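Local coordinates for protein putative tRNA (Adenine(37)-N6)-methyltransferase (Pseudomonas aeruginosa, PDB 7BU1) that probably acts as a tRNA methyltransferase of the TrmO family, using S-adenosylmethionine to methylate the threonylcarbamoylated adenosine at position 37, at residues F66-A71 and R97-P102; G15-C20 and T131-I136. All blocks are in the same frame, centred on the assembly; numbering follows the deposited sequence.

Contact 1: F66-A71 and R97-P102; sequences FLFHQA and RATHRP. With SAM (S-adenosylmethionine), chain D.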
loop_
_atom_site.group_PDB
_atom_site.type_symbol
_atom_site.label_atom_id
_atom_site.label_comp_id
_atom_site.label_asym_id
_atom_site.label_seq_id
_atom_site.Cartn_x
_atom_site.Cartn_y
_atom_site.Cartn_z
ATOM N N PHE B 66 6.786 -5.670 4.392
ATOM C CA PHE B 66 7.723 -6.254 5.336
ATOM C C PHE B 66 7.042 -7.329 6.177
ATOM O O PHE B 66 5.821 -7.496 6.158
ATOM C CB PHE B 66 8.337 -5.176 6.235
ATOM C CG PHE B 66 7.324 -4.408 7.046
ATOM C CD1 PHE B 66 6.657 -3.317 6.502
ATOM C CD2 PHE B 66 7.057 -4.760 8.361
ATOM C CE1 PHE B 66 5.736 -2.597 7.250
ATOM C CE2 PHE B 66 6.136 -4.040 9.121
ATOM C CZ PHE B 66 5.475 -2.962 8.564
ATOM N N LEU B 67 7.855 -8.049 6.939
ATOM C CA LEU B 67 7.369 -9.063 7.861
ATOM C C LEU B 67 7.373 -8.511 9.283
ATOM O O LEU B 67 8.376 -7.943 9.733
ATOM C CB LEU B 67 8.246 -10.310 7.797
ATOM C CG LEU B 67 8.168 -11.154 6.537
ATOM C CD1 LEU B 67 9.043 -12.380 6.708
ATOM C CD2 LEU B 67 6.724 -11.535 6.252
ATOM N N PHE B 68 6.250 -8.692 9.986
ATOM C CA PHE B 68 6.117 -8.342 11.403
ATOM C C PHE B 68 6.820 -9.408 12.239
ATOM O O PHE B 68 6.193 -10.224 12.917
ATOM C CB PHE B 68 4.653 -8.261 11.812
ATOM C CG PHE B 68 3.912 -7.070 11.274
ATOM C CD1 PHE B 68 4.202 -5.791 11.719
ATOM C CD2 PHE B 68 2.881 -7.240 10.360
ATOM C CE1 PHE B 68 3.492 -4.699 11.240
ATOM C CE2 PHE B 68 2.173 -6.159 9.881
ATOM C CZ PHE B 68 2.480 -4.884 10.320
ATOM N N HIS B 69 8.152 -9.393 12.193
ATOM C CA HIS B 69 8.890 -10.494 12.800
ATOM C C HIS B 69 8.790 -10.515 14.324
ATOM O O HIS B 69 9.006 -11.576 14.920
ATOM C CB HIS B 69 10.359 -10.454 12.364
ATOM C CG HIS B 69 11.141 -9.313 12.943
ATOM N ND1 HIS B 69 10.895 -7.995 12.617
ATOM C CD2 HIS B 69 12.175 -9.295 13.820
ATOM C CE1 HIS B 69 11.737 -7.216 13.274
ATOM N NE2 HIS B 69 12.526 -7.980 14.008
ATOM N N GLN B 70 8.446 -9.395 14.968
ATOM C CA GLN B 70 8.306 -9.339 16.423
ATOM C C GLN B 70 6.847 -9.255 16.862
ATOM O O GLN B 70 6.550 -8.729 17.937
ATOM C CB GLN B 70 9.085 -8.168 17.020
ATOM C CG GLN B 70 10.501 -8.054 16.534
ATOM C CD GLN B 70 11.501 -8.553 17.537
ATOM O OE1 GLN B 70 11.240 -9.503 18.275
ATOM N NE2 GLN B 70 12.667 -7.918 17.570
ATOM N N ALA B 71 5.930 -9.779 16.058
ATOM C CA ALA B 71 4.513 -9.790 16.396
ATOM C C ALA B 71 4.166 -11.228 16.759
ATOM O O ALA B 71 3.550 -11.961 15.985
ATOM C CB ALA B 71 3.660 -9.273 15.241
ATOM N N ARG B 97 -5.090 -2.086 10.757
ATOM C CA ARG B 97 -3.690 -2.200 10.371
ATOM C C ARG B 97 -2.862 -2.900 11.440
ATOM O O ARG B 97 -1.672 -2.605 11.598
ATOM C CB ARG B 97 -3.119 -0.818 10.075
ATOM C CG ARG B 97 -3.858 -0.123 8.967
ATOM C CD ARG B 97 -3.597 -0.834 7.643
ATOM N NE ARG B 97 -3.684 0.124 6.553
ATOM C CZ ARG B 97 -2.645 0.774 6.053
ATOM N NH1 ARG B 97 -1.432 0.553 6.532
ATOM N NH2 ARG B 97 -2.824 1.649 5.081
ATOM N N ALA B 98 -3.475 -3.829 12.170
ATOM C CA ALA B 98 -2.811 -4.491 13.280
ATOM C C ALA B 98 -1.621 -5.314 12.795
ATOM O O ALA B 98 -1.564 -5.769 11.648
ATOM C CB ALA B 98 -3.792 -5.390 14.032
ATOM N N THR B 99 -0.683 -5.543 13.715
ATOM C CA THR B 99 0.539 -6.276 13.422
ATOM C C THR B 99 0.355 -7.787 13.459
ATOM O O THR B 99 1.250 -8.510 13.011
ATOM C CB THR B 99 1.623 -5.891 14.428
ATOM O OG1 THR B 99 1.228 -6.334 15.736
ATOM C CG2 THR B 99 1.821 -4.385 14.442
ATOM N N HIS B 100 -0.774 -8.277 13.967
ATOM C CA HIS B 100 -1.089 -9.708 13.990
ATOM C C HIS B 100 -2.107 -9.997 12.894
ATOM O O HIS B 100 -3.305 -9.774 13.078
ATOM C CB HIS B 100 -1.614 -10.123 15.361
ATOM C CG HIS B 100 -0.629 -9.928 16.469
ATOM N ND1 HIS B 100 -0.188 -8.682 16.863
ATOM C CD2 HIS B 100 0.006 -10.820 17.267
ATOM C CE1 HIS B 100 0.673 -8.814 17.857
ATOM N NE2 HIS B 100 0.807 -10.100 18.124
ATOM N N ARG B 101 -1.642 -10.524 11.771
ATOM C CA ARG B 101 -2.449 -10.749 10.582
ATOM C C ARG B 101 -2.177 -12.150 10.067
ATOM O O ARG B 101 -1.109 -12.715 10.325
ATOM C CB ARG B 101 -2.126 -9.747 9.462
ATOM C CG ARG B 101 -1.532 -8.442 9.903
ATOM C CD ARG B 101 -1.573 -7.436 8.785
ATOM N NE ARG B 101 -2.887 -7.326 8.161
ATOM C CZ ARG B 101 -3.903 -6.633 8.663
ATOM N NH1 ARG B 101 -3.772 -5.986 9.821
ATOM N NH2 ARG B 101 -5.057 -6.587 8.005
ATOM N N PRO B 102 -3.112 -12.719 9.291
ATOM C CA PRO B 102 -2.946 -14.104 8.801
ATOM C C PRO B 102 -1.651 -14.420 8.056
ATOM O O PRO B 102 -1.148 -15.544 8.200
ATOM C CB PRO B 102 -4.168 -14.276 7.894
ATOM C CG PRO B 102 -5.208 -13.429 8.530
ATOM C CD PRO B 102 -4.491 -12.233 9.094
HETATM N N SAM D . 2.051 0.956 8.693
HETATM C CA SAM D . 2.213 -0.489 8.946
HETATM C C SAM D . 1.046 -1.268 8.326
HETATM O O SAM D . 1.277 -2.438 7.968
HETATM O OXT SAM D . -0.046 -0.679 8.200
HETATM C CB SAM D . 2.308 -0.798 10.451
HETATM C CG SAM D . 1.006 -0.425 11.170
HETATM S SD SAM D . 1.097 -0.921 12.929
HETATM C CE SAM D . -0.484 -0.620 13.689
HETATM C "C5'" SAM D . 2.307 0.103 13.827
HETATM C "C4'" SAM D . 3.182 -0.811 14.663
HETATM O "O4'" SAM D . 3.966 -1.605 13.775
HETATM C "C3'" SAM D . 4.286 -0.014 15.263
HETATM O "O3'" SAM D . 3.853 0.727 16.395
HETATM C "C2'" SAM D . 5.266 -1.088 15.651
HETATM O "O2'" SAM D . 5.100 -1.473 17.014
HETATM C "C1'" SAM D . 4.801 -2.241 14.754
HETATM N N9 SAM D . 5.940 -2.917 14.133
HETATM C C8 SAM D . 6.842 -2.312 13.369
HETATM N N7 SAM D . 7.732 -3.225 13.000
HETATM C C5 SAM D . 7.373 -4.393 13.532
HETATM C C6 SAM D . 7.922 -5.605 13.450
HETATM N N6 SAM D . 9.032 -5.713 12.713
HETATM N N1 SAM D . 7.385 -6.658 14.078
HETATM C C2 SAM D . 6.222 -6.478 14.830
HETATM N N3 SAM D . 5.670 -5.196 14.889
HETATM C C4 SAM D . 6.259 -4.195 14.237
#
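Phe-68 and Thr-99 meet by a CH-pi contact: Thr-99 CA sits 3.7 Å from the centroid of the Phe-68 ring, almost on its normal, while Thr-99 CG2 comes within 3.6 Å of Phe-68 CE1. Phe-68 CG lies anti to the carbonyl carbon (chi1 -72°), which turns one ring face to Thr-99. A second CH-pi contact joins Ala-71 to His-100, the methyl CB lying over the imidazole 4.1 Å from its centroid.

No hydrogen bond links the two segments directly; their polar groups turn to S-adenosylmethionine, to their own segment and to the second subunit. Gln-70 N, within the type I turn from Phe-68 to Ala-71, donates to adenine N1 (3.1 Å), and the edge of the Phe-68 ring faces the purine. At the other end of the ligand, Arg-97 NH1 reaches carboxylate OXT edge-on, at a modelled distance that is doubtfully short. Arg-101 NH1 bonds Ala-98 O at 2.9 Å, in the carbonyl plane on a lone pair, a bond that spans Thr-99 and His-100 within the loop. Asp-135 of the second subunit takes a salt bridge from Arg-101 NE, and Asp-144 of that subunit one from Arg-97.

The contact thus forms one wall of the cofactor pocket. Residues 66-71 run off the end of strand 61-67, between strands 105-116 and 132-138 in the barrel, and residues 97-102 lead into strand 105-116.

Contact 2: G15-C20 and T131-I136; sequences GYIRSC and TPVLDI. With SAM (S-adenosylmethionine), chain D.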
loop_
_atom_site.group_PDB
_atom_site.type_symbol
_atom_site.label_atom_id
_atom_site.label_comp_id
_atom_site.label_asym_id
_atom_site.label_seq_id
_atom_site.Cartn_x
_atom_site.Cartn_y
_atom_site.Cartn_z
ATOM N N GLY B 15 16.135 -7.417 2.160
ATOM C CA GLY B 15 16.987 -6.626 3.019
ATOM C C GLY B 15 16.361 -6.520 4.390
ATOM O O GLY B 15 15.250 -7.004 4.633
ATOM N N TYR B 16 17.101 -5.884 5.296
ATOM C CA TYR B 16 16.666 -5.713 6.671
ATOM C C TYR B 16 16.756 -4.250 7.064
ATOM O O TYR B 16 17.624 -3.508 6.589
ATOM C CB TYR B 16 17.501 -6.552 7.646
ATOM C CG TYR B 16 17.225 -8.038 7.550
ATOM C CD1 TYR B 16 17.897 -8.826 6.626
ATOM C CD2 TYR B 16 16.280 -8.648 8.369
ATOM C CE1 TYR B 16 17.650 -10.179 6.530
ATOM C CE2 TYR B 16 16.023 -10.006 8.275
ATOM C CZ TYR B 16 16.715 -10.767 7.351
ATOM O OH TYR B 16 16.475 -12.123 7.240
ATOM N N ILE B 17 15.839 -3.845 7.933
ATOM C CA ILE B 17 15.786 -2.483 8.437
ATOM C C ILE B 17 16.735 -2.371 9.616
ATOM O O ILE B 17 16.754 -3.239 10.499
ATOM C CB ILE B 17 14.355 -2.105 8.852
ATOM C CG1 ILE B 17 13.495 -1.832 7.620
ATOM C CG2 ILE B 17 14.370 -0.891 9.788
ATOM C CD1 ILE B 17 14.007 -0.688 6.771
ATOM N N ARG B 18 17.536 -1.316 9.630
ATOM C CA ARG B 18 18.216 -0.879 10.838
ATOM C C ARG B 18 17.606 0.457 11.224
ATOM O O ARG B 18 17.619 1.403 10.432
ATOM C CB ARG B 18 19.721 -0.798 10.620
ATOM C CG ARG B 18 20.287 -2.172 10.299
ATOM C CD ARG B 18 21.785 -2.157 10.167
ATOM N NE ARG B 18 22.357 -0.992 10.832
ATOM C CZ ARG B 18 23.627 -0.617 10.716
ATOM N NH1 ARG B 18 24.466 -1.323 9.959
ATOM N NH2 ARG B 18 24.058 0.464 11.360
ATOM N N SER B 19 17.034 0.516 12.421
ATOM C CA SER B 19 16.058 1.538 12.757
ATOM C C SER B 19 16.477 2.258 14.030
ATOM O O SER B 19 17.358 1.811 14.769
ATOM C CB SER B 19 14.660 0.909 12.905
ATOM O OG SER B 19 13.770 1.730 13.626
ATOM N N CYS B 20 15.861 3.412 14.257
ATOM C CA CYS B 20 16.017 4.094 15.534
ATOM C C CYS B 20 15.260 3.390 16.646
ATOM O O CYS B 20 15.596 3.579 17.823
ATOM C CB CYS B 20 15.527 5.537 15.440
ATOM S SG CYS B 20 13.928 5.707 14.661
ATOM N N THR B 131 13.790 -5.238 10.919
ATOM C CA THR B 131 12.599 -5.669 10.199
ATOM C C THR B 131 12.982 -6.239 8.836
ATOM O O THR B 131 13.647 -5.558 8.047
ATOM C CB THR B 131 11.637 -4.497 10.019
ATOM O OG1 THR B 131 11.179 -4.047 11.301
ATOM C CG2 THR B 131 10.450 -4.906 9.174
ATOM N N PRO B 132 12.564 -7.464 8.514
ATOM C CA PRO B 132 12.848 -8.016 7.183
ATOM C C PRO B 132 11.897 -7.418 6.154
ATOM O O PRO B 132 10.681 -7.408 6.353
ATOM C CB PRO B 132 12.607 -9.526 7.357
ATOM C CG PRO B 132 12.498 -9.760 8.855
ATOM C CD PRO B 132 11.996 -8.467 9.430
ATOM N N VAL B 133 12.458 -6.893 5.064
ATOM C CA VAL B 133 11.677 -6.243 4.013
ATOM C C VAL B 133 11.573 -7.161 2.796
ATOM O O VAL B 133 12.587 -7.646 2.277
ATOM C CB VAL B 133 12.275 -4.877 3.640
ATOM C CG1 VAL B 133 11.477 -4.245 2.515
ATOM C CG2 VAL B 133 12.258 -3.971 4.855
ATOM N N LEU B 134 10.348 -7.370 2.321
ATOM C CA LEU B 134 10.101 -8.242 1.183
ATOM C C LEU B 134 10.106 -7.510 -0.151
ATOM O O LEU B 134 10.340 -8.151 -1.183
ATOM C CB LEU B 134 8.756 -8.955 1.338
ATOM C CG LEU B 134 8.508 -9.669 2.662
ATOM C CD1 LEU B 134 7.102 -10.249 2.690
ATOM C CD2 LEU B 134 9.559 -10.745 2.904
ATOM N N ASP B 135 9.841 -6.203 -0.165
ATOM C CA ASP B 135 9.637 -5.493 -1.420
ATOM C C ASP B 135 9.771 -3.989 -1.200
ATOM O O ASP B 135 9.502 -3.476 -0.109
ATOM C CB ASP B 135 8.259 -5.821 -2.005
ATOM C CG ASP B 135 8.109 -5.380 -3.456
ATOM O OD1 ASP B 135 9.013 -4.714 -3.997
ATOM O OD2 ASP B 135 7.065 -5.691 -4.059
ATOM N N ILE B 136 10.176 -3.291 -2.260
ATOM C CA ILE B 136 10.189 -1.832 -2.317
ATOM C C ILE B 136 9.340 -1.427 -3.509
ATOM O O ILE B 136 9.547 -1.939 -4.613
ATOM C CB ILE B 136 11.607 -1.258 -2.473
ATOM C CG1 ILE B 136 12.505 -1.629 -1.299
ATOM C CG2 ILE B 136 11.549 0.261 -2.649
ATOM C CD1 ILE B 136 13.979 -1.648 -1.679
HETATM N N SAM D . 2.051 0.956 8.693
HETATM C CA SAM D . 2.213 -0.489 8.946
HETATM C C SAM D . 1.046 -1.268 8.326
HETATM O O SAM D . 1.277 -2.438 7.968
HETATM O OXT SAM D . -0.046 -0.679 8.200
HETATM C CB SAM D . 2.308 -0.798 10.451
HETATM C CG SAM D . 1.006 -0.425 11.170
HETATM S SD SAM D . 1.097 -0.921 12.929
HETATM C CE SAM D . -0.484 -0.620 13.689
HETATM C "C5'" SAM D . 2.307 0.103 13.827
HETATM C "C4'" SAM D . 3.182 -0.811 14.663
HETATM O "O4'" SAM D . 3.966 -1.605 13.775
HETATM C "C3'" SAM D . 4.286 -0.014 15.263
HETATM O "O3'" SAM D . 3.853 0.727 16.395
HETATM C "C2'" SAM D . 5.266 -1.088 15.651
HETATM O "O2'" SAM D . 5.100 -1.473 17.014
HETATM C "C1'" SAM D . 4.801 -2.241 14.754
HETATM N N9 SAM D . 5.940 -2.917 14.133
HETATM C C8 SAM D . 6.842 -2.312 13.369
HETATM N N7 SAM D . 7.732 -3.225 13.000
HETATM C C5 SAM D . 7.373 -4.393 13.532
HETATM C C6 SAM D . 7.922 -5.605 13.450
HETATM N N6 SAM D . 9.032 -5.713 12.713
HETATM N N1 SAM D . 7.385 -6.658 14.078
HETATM C C2 SAM D . 6.222 -6.478 14.830
HETATM N N3 SAM D . 5.670 -5.196 14.889
HETATM C C4 SAM D . 6.259 -4.195 14.237
#
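Gly-15 faces Val-133 as an antiparallel hydrogen-bonded pair, and Tyr-16 faces Pro-132 as the adjoining non-hydrogen-bonded pair, where the alpha carbons are 4.5 Å apart. The strand directions make an angle of 131°, so the pairing is short and strongly splayed. Two backbone bonds hold it: Val-133 N to Gly-15 O at 2.8 Å and 175°, nearly straight, and Ile-17 N to Thr-131 O, also 2.8 Å but more bent at 153°. Thr-131 O takes a further CA-H...O contact from Tyr-16 CA.

On the face of Ile-17 and Val-133, one branch of each meets the other, Ile-17 CG1 lying 3.7 Å from Val-133 CG2. Both atoms are set anti to their own carbonyl carbons, which brings them together over the strands. On the other face the CE2 corner of the Tyr-16 ring touches CB and CG of Pro-132, crossing the proline obliquely, and Tyr-16 also packs on Met-7 of the second subunit. The Thr-131 hydroxyl is directed to the cofactor: OG1 accepts a hydrogen bond from adenine N6 of S-adenosylmethionine at 3.1 Å and is also hydrogen-bonded to Leu-128 O, so two partners fix its rotation.

Strands 15-19 and 132-138 stand at the two ends of the six-strand order, and their pairing closes the barrel. Ile-17 and Val-133 pack against Leu-41 of strand 38-43, and Ile-17 also meets Leu-122 of strand 119-123.

In the fold
Along the chain the segments come in the order 15-20, 66-71, 97-102, 131-136, so both halves of contact 1 fall between those of contact 2. The two centres lie about 13 Å apart and share the barrel sheet, where strands 61-67 and 132-138 are neighbours; Leu-67 N and Pro-132 O, 3.0 Å apart, probably form a hydrogen bond there. Contact 1 lies at the C-terminal end of strand 61-67 and in the loop before strand 105-116. Both contacts grip the same S-adenosylmethionine at its adenine, and contact 1 also reaches its carboxylate. Both also touch the second subunit, so the cofactor site lies close to the subunit interface.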